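Local coordinates for protein fusolin (PDB 4YN1) that forms the crystalline spindles of an insect poxvirus, enhances virulence, and probably acts on chitin through a domain of the lytic polysaccharide monooxygenase family, at residues Leu136-Thr141 / Arg194-Ile199. Numbering follows the deposited sequence.
Sequences LEFCPT and RVYRMI
Strands 131-140 and 194-203 form the central antiparallel pair of a four-stranded sheet, and here L136 pairs with M198 and F138 with Y196, each through two backbone hydrogen bonds. The bond from F138 N to Y196 O is 2.8 Å; its return, Y196 N to F138 O, is nearly straight (175°). Between these pairs E137 and R197 form a non-hydrogen-bonded pair, where R197 CA sits 3.2 Å from L136 O in a CA-H...O contact. L136, F138, Y196 and M198 share the face turned to the other sheet, where the Y196 hydroxyl bonds E145. M198 CG lies between its backbone N and carbonyl carbon (chi1 63°), and the chain folds back (chi3 80°), bringing CE to 3.8 Å from L136 CD2. P140 CB meets the edge of the Y196 ring at CE2 (3.8 Å). On the opposite face, E137 reaches R197 through a water, 2.7 Å from E137 OE2 and 2.9 Å from R197 NH1. V195 CG1 packs beside that carboxylate, whose oxygens also bond T5 and S187; R197 NH1 also binds N182 O. A disulfide ties C139 to the loop holding C189. F149 and W215 of the facing sheet complete the beta-sandwich core characteristic of lytic polysaccharide monooxygenases.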
ATOM      1  N   LEU A 136      -9.738  -5.353  -8.163  1.00 12.09           N
ATOM      2  CA  LEU A 136      -8.540  -4.542  -8.013  1.00 12.99           C
ATOM      3  C   LEU A 136      -8.109  -4.032  -9.381  1.00 16.26           C
ATOM      4  O   LEU A 136      -8.125  -4.795 -10.342  1.00 16.12           O
ATOM      5  CB  LEU A 136      -7.437  -5.394  -7.379  1.00 14.87           C
ATOM      6  CG  LEU A 136      -6.125  -4.706  -7.020  1.00 20.40           C
ATOM      7  CD1 LEU A 136      -5.658  -5.079  -5.628  1.00 20.46           C
ATOM      8  CD2 LEU A 136      -5.056  -5.006  -7.997  1.00 24.18           C
ATOM      9  N   GLU A 137      -7.711  -2.770  -9.478  1.00 11.18           N
ATOM     10  CA  GLU A 137      -7.166  -2.273 -10.745  1.00  9.89           C
ATOM     11  C   GLU A 137      -5.708  -1.942 -10.531  1.00 12.98           C
ATOM     12  O   GLU A 137      -5.374  -1.136  -9.662  1.00 11.65           O
ATOM     13  CB  GLU A 137      -7.934  -1.038 -11.220  1.00 10.15           C
ATOM     14  CG  GLU A 137      -7.523  -0.535 -12.611  1.00 13.45           C
ATOM     15  CD  GLU A 137      -8.079   0.827 -12.974  1.00 18.06           C
ATOM     16  OE1 GLU A 137      -7.764   1.782 -12.237  1.00 17.36           O
ATOM     17  OE2 GLU A 137      -8.767   0.967 -14.013  1.00 14.86           O
ATOM     18  N   PHE A 138      -4.844  -2.493 -11.366  1.00  8.87           N
ATOM     19  CA  PHE A 138      -3.418  -2.203 -11.341  1.00  8.94           C
ATOM     20  C   PHE A 138      -3.126  -1.434 -12.626  1.00 12.58           C
ATOM     21  O   PHE A 138      -3.537  -1.845 -13.721  1.00 12.79           O
ATOM     22  CB  PHE A 138      -2.593  -3.490 -11.239  1.00 10.92           C
ATOM     23  CG  PHE A 138      -1.133  -3.211 -11.066  1.00 12.06           C
ATOM     24  CD1 PHE A 138      -0.310  -3.026 -12.168  1.00 14.79           C
ATOM     25  CD2 PHE A 138      -0.562  -3.158  -9.804  1.00 12.71           C
ATOM     26  CE1 PHE A 138       1.040  -2.757 -12.008  1.00 15.77           C
ATOM     27  CE2 PHE A 138       0.771  -2.811  -9.650  1.00 14.84           C
ATOM     28  CZ  PHE A 138       1.581  -2.675 -10.747  1.00 14.30           C
ATOM     29  N   CYS A 139      -2.438  -0.303 -12.466  1.00  9.99           N
ATOM     30  CA  CYS A 139      -2.152   0.667 -13.516  1.00 11.36           C
ATOM     31  C   CYS A 139      -0.688   0.500 -14.004  1.00 12.49           C
ATOM     32  O   CYS A 139       0.241   0.911 -13.324  1.00 13.43           O
ATOM     33  CB  CYS A 139      -2.429   2.049 -12.943  1.00 13.98           C
ATOM     34  SG  CYS A 139      -2.226   3.409 -14.112  1.00 18.35           S
ATOM     35  N   PRO A 140      -0.453  -0.220 -15.113  1.00  9.33           N
ATOM     36  CA  PRO A 140       0.923  -0.435 -15.591  1.00  9.18           C
ATOM     37  C   PRO A 140       1.414   0.798 -16.359  1.00 13.65           C
ATOM     38  O   PRO A 140       0.672   1.364 -17.187  1.00 14.02           O
ATOM     39  CB  PRO A 140       0.766  -1.637 -16.502  1.00 10.97           C
ATOM     40  CG  PRO A 140      -0.569  -1.469 -17.079  1.00 14.79           C
ATOM     41  CD  PRO A 140      -1.414  -0.790 -16.060  1.00 12.53           C
ATOM     42  N   THR A 141       2.629   1.243 -16.084  1.00 11.42           N
ATOM     43  CA  THR A 141       3.248   2.349 -16.841  1.00  9.43           C
ATOM     44  C   THR A 141       4.225   1.833 -17.899  1.00 15.41           C
ATOM     45  O   THR A 141       4.780   2.621 -18.649  1.00 16.78           O
ATOM     46  CB  THR A 141       3.841   3.389 -15.914  1.00 13.24           C
ATOM     47  OG1 THR A 141       4.871   2.812 -15.135  1.00 13.27           O
ATOM     48  CG2 THR A 141       2.801   3.966 -14.978  1.00 14.95           C
ATOM     49  N   ARG A 194      -4.655   0.963 -20.949  1.00 12.19           N
ATOM     50  CA  ARG A 194      -4.901  -0.437 -20.604  1.00 10.73           C
ATOM     51  C   ARG A 194      -4.458  -0.691 -19.171  1.00 14.00           C
ATOM     52  O   ARG A 194      -3.528  -0.060 -18.675  1.00 14.53           O
ATOM     53  CB  ARG A 194      -4.127  -1.370 -21.523  1.00 12.88           C
ATOM     54  CG  ARG A 194      -4.600  -1.283 -22.962  1.00 16.86           C
ATOM     55  CD  ARG A 194      -3.740  -2.048 -23.929  1.00 20.62           C
ATOM     56  NE  ARG A 194      -4.316  -1.871 -25.262  1.00 20.18           N
ATOM     57  CZ  ARG A 194      -4.158  -0.798 -26.033  1.00 33.76           C
ATOM     58  NH1 ARG A 194      -3.341   0.183 -25.664  1.00 22.08           N
ATOM     59  NH2 ARG A 194      -4.780  -0.720 -27.210  1.00 26.01           N
ATOM     60  N   VAL A 195      -5.130  -1.609 -18.518  1.00 10.05           N
ATOM     61  CA  VAL A 195      -4.893  -1.933 -17.110  1.00  8.99           C
ATOM     62  C   VAL A 195      -4.955  -3.421 -16.900  1.00 11.89           C
ATOM     63  O   VAL A 195      -5.391  -4.155 -17.779  1.00 12.73           O
ATOM     64  CB  VAL A 195      -5.965  -1.236 -16.218  1.00 12.97           C
ATOM     65  CG1 VAL A 195      -5.834   0.281 -16.230  1.00 13.34           C
ATOM     66  CG2 VAL A 195      -7.364  -1.676 -16.578  1.00 12.98           C
ATOM     67  N   TYR A 196      -4.624  -3.861 -15.690  1.00 11.39           N
ATOM     68  CA  TYR A 196      -4.825  -5.244 -15.249  1.00 11.16           C
ATOM     69  C   TYR A 196      -5.867  -5.195 -14.147  1.00 15.86           C
ATOM     70  O   TYR A 196      -5.635  -4.540 -13.112  1.00 14.02           O
ATOM     71  CB  TYR A 196      -3.557  -5.870 -14.683  1.00 13.13           C
ATOM     72  CG  TYR A 196      -2.443  -6.043 -15.689  1.00 14.62           C
ATOM     73  CD1 TYR A 196      -2.446  -7.108 -16.586  1.00 16.63           C
ATOM     74  CD2 TYR A 196      -1.402  -5.127 -15.769  1.00 14.99           C
ATOM     75  CE1 TYR A 196      -1.426  -7.265 -17.523  1.00 14.82           C
ATOM     76  CE2 TYR A 196      -0.382  -5.277 -16.699  1.00 15.96           C
ATOM     77  CZ  TYR A 196      -0.379  -6.370 -17.549  1.00 20.15           C
ATOM     78  OH  TYR A 196       0.643  -6.522 -18.437  1.00 17.72           O
ATOM     79  N   ARG A 197      -7.037  -5.790 -14.384  1.00 13.02           N
ATOM     80  CA  ARG A 197      -8.087  -5.870 -13.393  1.00 12.55           C
ATOM     81  C   ARG A 197      -8.200  -7.309 -12.939  1.00 17.21           C
ATOM     82  O   ARG A 197      -8.123  -8.221 -13.755  1.00 15.46           O
ATOM     83  CB  ARG A 197      -9.447  -5.362 -13.891  1.00 14.86           C
ATOM     84  CG  ARG A 197      -9.463  -3.858 -14.177  1.00 18.99           C
ATOM     85  CD  ARG A 197     -10.883  -3.306 -14.402  1.00 19.58           C
ATOM     86  NE  ARG A 197     -11.519  -3.978 -15.527  1.00 16.55           N
ATOM     87  CZ  ARG A 197     -11.528  -3.563 -16.793  1.00 20.56           C
ATOM     88  NH1 ARG A 197     -11.004  -2.385 -17.123  1.00 16.51           N
ATOM     89  NH2 ARG A 197     -12.075  -4.312 -17.733  1.00 15.75           N
ATOM     90  N   MET A 198      -8.346  -7.529 -11.646  1.00 13.81           N
ATOM     91  CA  MET A 198      -8.445  -8.900 -11.121  1.00 12.26           C
ATOM     92  C   MET A 198      -9.396  -8.894  -9.933  1.00 15.62           C
ATOM     93  O   MET A 198      -9.424  -7.935  -9.162  1.00 14.21           O
ATOM     94  CB  MET A 198      -7.045  -9.468 -10.755  1.00 14.02           C
ATOM     95  CG  MET A 198      -6.337  -8.715  -9.655  1.00 16.01           C
ATOM     96  SD  MET A 198      -4.558  -8.611  -9.746  1.00 19.32           S
ATOM     97  CE  MET A 198      -4.380  -7.232 -10.986  1.00 15.62           C
ATOM     98  N   ILE A 199     -10.209  -9.933  -9.811  1.00 12.82           N
ATOM     99  CA  ILE A 199     -11.140 -10.048  -8.698  1.00 12.75           C
ATOM    100  C   ILE A 199     -10.405 -10.702  -7.564  1.00 15.94           C
ATOM    101  O   ILE A 199     -10.038 -11.873  -7.661  1.00 14.50           O
ATOM    102  CB  ILE A 199     -12.444 -10.846  -9.042  1.00 16.15           C
ATOM    103  CG1 ILE A 199     -13.166 -10.261 -10.294  1.00 20.34           C
ATOM    104  CG2 ILE A 199     -13.389 -10.866  -7.820  1.00 17.96           C
ATOM    105  CD1 ILE A 199     -13.511  -8.867 -10.199  1.00 31.94           C
TER
HETATM  106  O   HOH W   1     -10.848   0.040 -15.540  1.00 15.86           O